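Local coordinates for glucose import ATP-binding protein GlcV (Sulfolobus solfataricus, PDB 1OXX), which hydrolyses ATP to power glucose uptake, serving as the energy-coupling ATPase subunit of an archaeal ABC transporter, at residues Lys250-Glu254 and Gly255-Gly259; Gly73-Ile76 and Val77-Asp81. The protein carries 1 engineered substitution. All blocks are in the same frame, centred on the assembly; numbering follows the deposited sequence.

Interaction 1. Residues Lys250-Glu254 and Gly255-Gly259; sequences KVTNE and GVVIG
Thr252 and Gly255 pair across the tight end of a two-residue beta hairpin, where a type I turn running from one to the other reverses the chain. The hydroxyl of Thr252 does two jobs here. OG1 donates to Gly255 O at 2.7 Å, in the carbonyl plane and on a lone pair, and it accepts from Glu254 N at 3.1 Å, which makes an ST turn. It can reach both because OG1 stands between the backbone N and the carbonyl carbon (chi1 81°). Gly255 O also takes Thr252 N, which lies above its carbonyl plane, and Gly255 N returns a bond to Thr252 O. With a valine in place of Thr252, Gly255 O would probably lose its in-plane donor and Glu254 N its acceptor, leaving the turn less firmly pinned. On the same face, Thr252 CG2 meets Val257 CG2 at 3.8 Å, the two side chains crossing at about a right angle. Further back, Lys250 and Val257 form a hydrogen-bonded pair, with Val257 N 2.9 Å from Lys250 O. Val251 and Val256 meet on the other face and rest on Ala272 of strand 271-276; strand 261-263 flanks the hairpin beside strand 255-258.

Interaction 2. Residues Gly73-Ile76 and Val77-Asp81; sequences GKLI and VPPED
The short edge strand 74-75 of the antiparallel sheet in the ABC-ATPase domain runs out here into a proline-containing connection, and Leu75 is the side chain that spans the exit. Its CG lies anti to the backbone N (chi1 -178°), and the isobutyl group extends along the chain until its two methyls meet different parts of the following segment. CD1 comes within 3.6 Å of Val77 O, a van der Waals approach to a carbonyl oxygen that is also hydrogen-bonded by Arg82 NE. CD2 lies over Pro78, 4.0 Å from Pro78 CA and 4.2 Å from Pro78 CB, and its contact with Pro79 CD, at 4.5 Å, is looser. One leucine thus touches three consecutive residues, the first at its carbonyl oxygen and the two prolines by apolar contact. Val56 and Arg82 also touch this side chain, while Pro79 rests on Leu54.

At the junction itself, the branched side chains of Ile76 and Val77 are neighbours, with Ile76 CG2 4.3 Å from Val77 CG2. Both residues are tied by backbone hydrogen bonds to Val69 of strand 67-71, and their side chains pack on that strand, Ile76 on Leu68 and Ser71, Val77 on Val69. Ile76 O is 4.0 Å from Pro78 CD, where the proline ring takes the place of an amide hydrogen. From Pro79 on, the backbone coils into a 3-10 turn, in which Asp81 N donates to Pro78 O at 3.0 Å. The whole is a strand-to-3-10 connection at the edge of an antiparallel sheet, leading on to strand 84-88 of the mixed sheet of the P-loop ATPase fold.

From the N terminus the chain first reaches interaction 2, where residues 73-81 carry the edge of the antiparallel sheet in the ABC-ATPase domain toward strand 84-88 of the mixed sheet. Only after that sheet is complete does it arrive at interaction 1, where residues 250-259 close a hairpin in another antiparallel sheet, which strand 348-351 near the C terminus also joins. The contacts follow in series, neither nesting nor crossing, on opposite sides of the chain's centre; the centres of interaction 1 and interaction 2 lie about 55 Å apart. They illustrate two local ways of shaping a chain: backbone pairing reverses it in the hairpin, while apolar packing accompanies its passage between sheets.

Interaction 1. Residues Lys250-Glu254 and Gly255-Gly259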
ATOM      1  N   LYS A 250     -20.107  -9.154 -23.048  1.00  7.87           N
ATOM      2  CA  LYS A 250     -21.501  -8.843 -23.266  1.00  7.75           C
ATOM      3  C   LYS A 250     -22.379  -9.572 -22.261  1.00  8.91           C
ATOM      4  O   LYS A 250     -22.238 -10.772 -22.053  1.00  8.94           O
ATOM      5  CB  LYS A 250     -21.907  -9.252 -24.683  1.00 13.44           C
ATOM      6  CG  LYS A 250     -23.347  -8.908 -25.029  1.00 16.11           C
ATOM      7  CD  LYS A 250     -23.761  -9.415 -26.404  1.00 26.25           C
ATOM      8  CE  LYS A 250     -25.144  -8.886 -26.786  1.00 27.34           C
ATOM      9  NZ  LYS A 250     -25.578  -9.315 -28.148  1.00 37.81           N
ATOM     10  N   VAL A 251     -23.313  -8.848 -21.661  1.00  8.52           N
ATOM     11  CA  VAL A 251     -24.241  -9.455 -20.725  1.00  9.22           C
ATOM     12  C   VAL A 251     -25.314 -10.235 -21.488  1.00  6.71           C
ATOM     13  O   VAL A 251     -25.954  -9.684 -22.394  1.00 11.24           O
ATOM     14  CB  VAL A 251     -24.898  -8.367 -19.858  1.00  5.76           C
ATOM     15  CG1 VAL A 251     -26.133  -8.920 -19.126  1.00 11.23           C
ATOM     16  CG2 VAL A 251     -23.870  -7.787 -18.886  1.00 12.16           C
ATOM     17  N   THR A 252     -25.484 -11.513 -21.150  1.00 10.94           N
ATOM     18  CA  THR A 252     -26.548 -12.341 -21.743  1.00  7.95           C
ATOM     19  C   THR A 252     -27.301 -13.127 -20.657  1.00  7.99           C
ATOM     20  O   THR A 252     -26.874 -13.179 -19.503  1.00 10.60           O
ATOM     21  CB  THR A 252     -25.993 -13.333 -22.795  1.00  8.35           C
ATOM     22  OG1 THR A 252     -25.434 -14.490 -22.156  1.00 13.44           O
ATOM     23  CG2 THR A 252     -24.842 -12.744 -23.560  1.00 11.58           C
ATOM     24  N   ASN A 253     -28.417 -13.743 -21.047  1.00 12.40           N
ATOM     25  CA  ASN A 253     -29.214 -14.551 -20.122  1.00 13.80           C
ATOM     26  C   ASN A 253     -28.418 -15.701 -19.563  1.00 12.86           C
ATOM     27  O   ASN A 253     -28.745 -16.251 -18.512  1.00 16.94           O
ATOM     28  CB  ASN A 253     -30.418 -15.169 -20.833  1.00 11.10           C
ATOM     29  CG  ASN A 253     -31.476 -14.163 -21.183  1.00 16.32           C
ATOM     30  OD1 ASN A 253     -32.361 -14.439 -22.000  1.00 18.76           O
ATOM     31  ND2 ASN A 253     -31.418 -13.000 -20.557  1.00 16.05           N
ATOM     32  N   GLU A 254     -27.377 -16.079 -20.291  1.00 16.77           N
ATOM     33  CA  GLU A 254     -26.579 -17.230 -19.935  1.00 16.09           C
ATOM     34  C   GLU A 254     -25.280 -16.846 -19.231  1.00 12.93           C
ATOM     35  O   GLU A 254     -24.520 -17.711 -18.792  1.00 19.90           O
ATOM     36  CB  GLU A 254     -26.306 -18.034 -21.210  1.00 13.11           C
ATOM     37  CG  GLU A 254     -27.556 -18.231 -22.071  1.00 30.30           C
ATOM     38  CD  GLU A 254     -28.648 -18.976 -21.325  1.00 12.45           C
ATOM     39  OE1 GLU A 254     -28.336 -20.036 -20.743  1.00 39.89           O
ATOM     40  OE2 GLU A 254     -29.809 -18.508 -21.291  1.00 14.94           O
ATOM     41  N   GLY A 255     -25.045 -15.547 -19.100  1.00  9.94           N
ATOM     42  CA  GLY A 255     -23.845 -15.064 -18.454  1.00 10.51           C
ATOM     43  C   GLY A 255     -23.120 -14.046 -19.315  1.00  9.05           C
ATOM     44  O   GLY A 255     -23.580 -13.688 -20.395  1.00 12.92           O
ATOM     45  N   VAL A 256     -21.993 -13.557 -18.813  1.00  6.99           N
ATOM     46  CA  VAL A 256     -21.179 -12.570 -19.525  1.00  6.19           C
ATOM     47  C   VAL A 256     -20.290 -13.305 -20.507  1.00  6.65           C
ATOM     48  O   VAL A 256     -19.436 -14.098 -20.113  1.00  6.38           O
ATOM     49  CB  VAL A 256     -20.339 -11.721 -18.534  1.00  5.61           C
ATOM     50  CG1 VAL A 256     -19.437 -10.753 -19.264  1.00  6.52           C
ATOM     51  CG2 VAL A 256     -21.251 -10.938 -17.614  1.00  8.15           C
ATOM     52  N   VAL A 257     -20.499 -13.034 -21.791  1.00  6.18           N
ATOM     53  CA  VAL A 257     -19.790 -13.732 -22.848  1.00  6.03           C
ATOM     54  C   VAL A 257     -18.583 -12.952 -23.342  1.00  7.24           C
ATOM     55  O   VAL A 257     -18.684 -11.779 -23.680  1.00  7.38           O
ATOM     56  CB  VAL A 257     -20.708 -13.985 -24.039  1.00  8.69           C
ATOM     57  CG1 VAL A 257     -19.911 -14.486 -25.236  1.00  8.89           C
ATOM     58  CG2 VAL A 257     -21.801 -14.993 -23.678  1.00  8.11           C
ATOM     59  N   ILE A 258     -17.442 -13.633 -23.385  1.00  6.33           N
ATOM     60  CA  ILE A 258     -16.192 -13.077 -23.891  1.00  7.34           C
ATOM     61  C   ILE A 258     -15.599 -14.165 -24.792  1.00  7.20           C
ATOM     62  O   ILE A 258     -14.937 -15.087 -24.330  1.00  5.85           O
ATOM     63  CB  ILE A 258     -15.238 -12.722 -22.723  1.00  8.51           C
ATOM     64  CG1 ILE A 258     -15.963 -11.869 -21.670  1.00 10.12           C
ATOM     65  CG2 ILE A 258     -13.985 -12.021 -23.246  1.00  9.22           C
ATOM     66  CD1 ILE A 258     -15.141 -11.526 -20.448  1.00 12.40           C
ATOM     67  N   GLY A 259     -15.887 -14.095 -26.087  1.00  8.86           N
ATOM     68  CA  GLY A 259     -15.446 -15.125 -27.000  1.00  9.27           C
ATOM     69  C   GLY A 259     -15.968 -16.470 -26.539  1.00  9.32           C
ATOM     70  O   GLY A 259     -17.163 -16.647 -26.299  1.00  9.02           O
TER

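Interaction 2. Residues Gly73-Ile76 and Val77-Asp81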
ATOM      1  N   GLY A  73      -5.696  26.408   4.772  1.00  8.10           N
ATOM      2  CA  GLY A  73      -4.521  27.122   4.309  1.00  9.65           C
ATOM      3  C   GLY A  73      -3.564  27.594   5.389  1.00 10.00           C
ATOM      4  O   GLY A  73      -2.507  28.164   5.085  1.00 12.66           O
ATOM      5  N   LYS A  74      -3.923  27.353   6.649  1.00  9.98           N
ATOM      6  CA  LYS A  74      -3.106  27.783   7.784  1.00  9.38           C
ATOM      7  C   LYS A  74      -2.517  26.632   8.587  1.00  8.46           C
ATOM      8  O   LYS A  74      -3.238  25.712   8.984  1.00  9.24           O
ATOM      9  CB  LYS A  74      -3.933  28.638   8.709  1.00 10.07           C
ATOM     10  N   LEU A  75      -1.223  26.725   8.871  1.00  7.07           N
ATOM     11  CA  LEU A  75      -0.543  25.750   9.711  1.00  6.18           C
ATOM     12  C   LEU A  75      -0.709  26.261  11.130  1.00 13.04           C
ATOM     13  O   LEU A  75      -0.313  27.390  11.426  1.00 14.59           O
ATOM     14  CB  LEU A  75       0.926  25.650   9.335  1.00  8.75           C
ATOM     15  CG  LEU A  75       1.761  24.629  10.108  1.00 10.67           C
ATOM     16  CD1 LEU A  75       1.250  23.206   9.871  1.00 10.25           C
ATOM     17  CD2 LEU A  75       3.231  24.751   9.737  1.00 14.54           C
ATOM     18  N   ILE A  76      -1.309  25.462  12.001  1.00 10.93           N
ATOM     19  CA  ILE A  76      -1.580  25.910  13.368  1.00  9.63           C
ATOM     20  C   ILE A  76      -0.605  25.326  14.372  1.00 12.23           C
ATOM     21  O   ILE A  76      -0.141  26.037  15.275  1.00 13.32           O
ATOM     22  CB  ILE A  76      -3.021  25.606  13.736  1.00  8.82           C
ATOM     23  CG1 ILE A  76      -3.951  26.411  12.821  1.00 16.31           C
ATOM     24  CG2 ILE A  76      -3.308  25.964  15.188  1.00  9.81           C
ATOM     25  CD1 ILE A  76      -5.390  26.023  12.911  1.00 21.35           C
ATOM     26  N   VAL A  77      -0.318  24.034  14.222  1.00  8.87           N
ATOM     27  CA  VAL A  77       0.685  23.337  15.012  1.00  7.05           C
ATOM     28  C   VAL A  77       1.716  22.779  14.026  1.00 10.19           C
ATOM     29  O   VAL A  77       1.390  21.938  13.195  1.00  9.30           O
ATOM     30  CB  VAL A  77       0.068  22.164  15.797  1.00  8.66           C
ATOM     31  CG1 VAL A  77       1.149  21.389  16.529  1.00  9.69           C
ATOM     32  CG2 VAL A  77      -1.037  22.651  16.734  1.00  8.62           C
ATOM     33  N   PRO A  78       2.950  23.252  14.081  1.00 11.30           N
ATOM     34  CA  PRO A  78       3.998  22.808  13.156  1.00 11.34           C
ATOM     35  C   PRO A  78       4.487  21.383  13.430  1.00 10.80           C
ATOM     36  O   PRO A  78       4.196  20.852  14.507  1.00 11.08           O
ATOM     37  CB  PRO A  78       5.101  23.827  13.423  1.00 18.90           C
ATOM     38  CG  PRO A  78       4.947  24.053  14.870  1.00 15.45           C
ATOM     39  CD  PRO A  78       3.465  24.254  15.033  1.00 14.86           C
ATOM     40  N   PRO A  79       5.202  20.757  12.491  1.00 11.72           N
ATOM     41  CA  PRO A  79       5.598  19.351  12.654  1.00 11.33           C
ATOM     42  C   PRO A  79       6.308  19.029  13.971  1.00 12.48           C
ATOM     43  O   PRO A  79       6.004  18.012  14.591  1.00 16.62           O
ATOM     44  CB  PRO A  79       6.547  19.097  11.470  1.00 14.40           C
ATOM     45  CG  PRO A  79       6.308  20.184  10.507  1.00 17.40           C
ATOM     46  CD  PRO A  79       5.680  21.327  11.223  1.00 15.47           C
ATOM     47  N   GLU A  80       7.230  19.887  14.386  1.00 16.17           N
ATOM     48  CA  GLU A  80       8.030  19.602  15.575  1.00 20.67           C
ATOM     49  C   GLU A  80       7.209  19.556  16.864  1.00 18.41           C
ATOM     50  O   GLU A  80       7.698  19.082  17.902  1.00 19.39           O
ATOM     51  CB  GLU A  80       9.179  20.606  15.704  1.00 23.06           C
ATOM     52  CG  GLU A  80       8.750  22.035  15.953  1.00 25.43           C
ATOM     53  CD  GLU A  80       8.533  22.817  14.673  1.00 30.21           C
ATOM     54  OE1 GLU A  80       8.315  22.188  13.609  1.00 31.83           O
ATOM     55  OE2 GLU A  80       8.572  24.066  14.732  1.00 26.85           O
ATOM     56  N   ASP A  81       5.971  20.029  16.807  1.00 15.23           N
ATOM     57  CA  ASP A  81       5.110  20.017  17.982  1.00 14.35           C
ATOM     58  C   ASP A  81       3.995  18.970  17.907  1.00 13.68           C
ATOM     59  O   ASP A  81       3.125  18.956  18.777  1.00 17.69           O
ATOM     60  CB  ASP A  81       4.483  21.387  18.193  1.00 14.31           C
ATOM     61  CG  ASP A  81       5.501  22.458  18.541  1.00 24.73           C
ATOM     62  OD1 ASP A  81       6.633  22.113  18.938  1.00 29.79           O
ATOM     63  OD2 ASP A  81       5.240  23.675  18.447  1.00 24.75           O
TER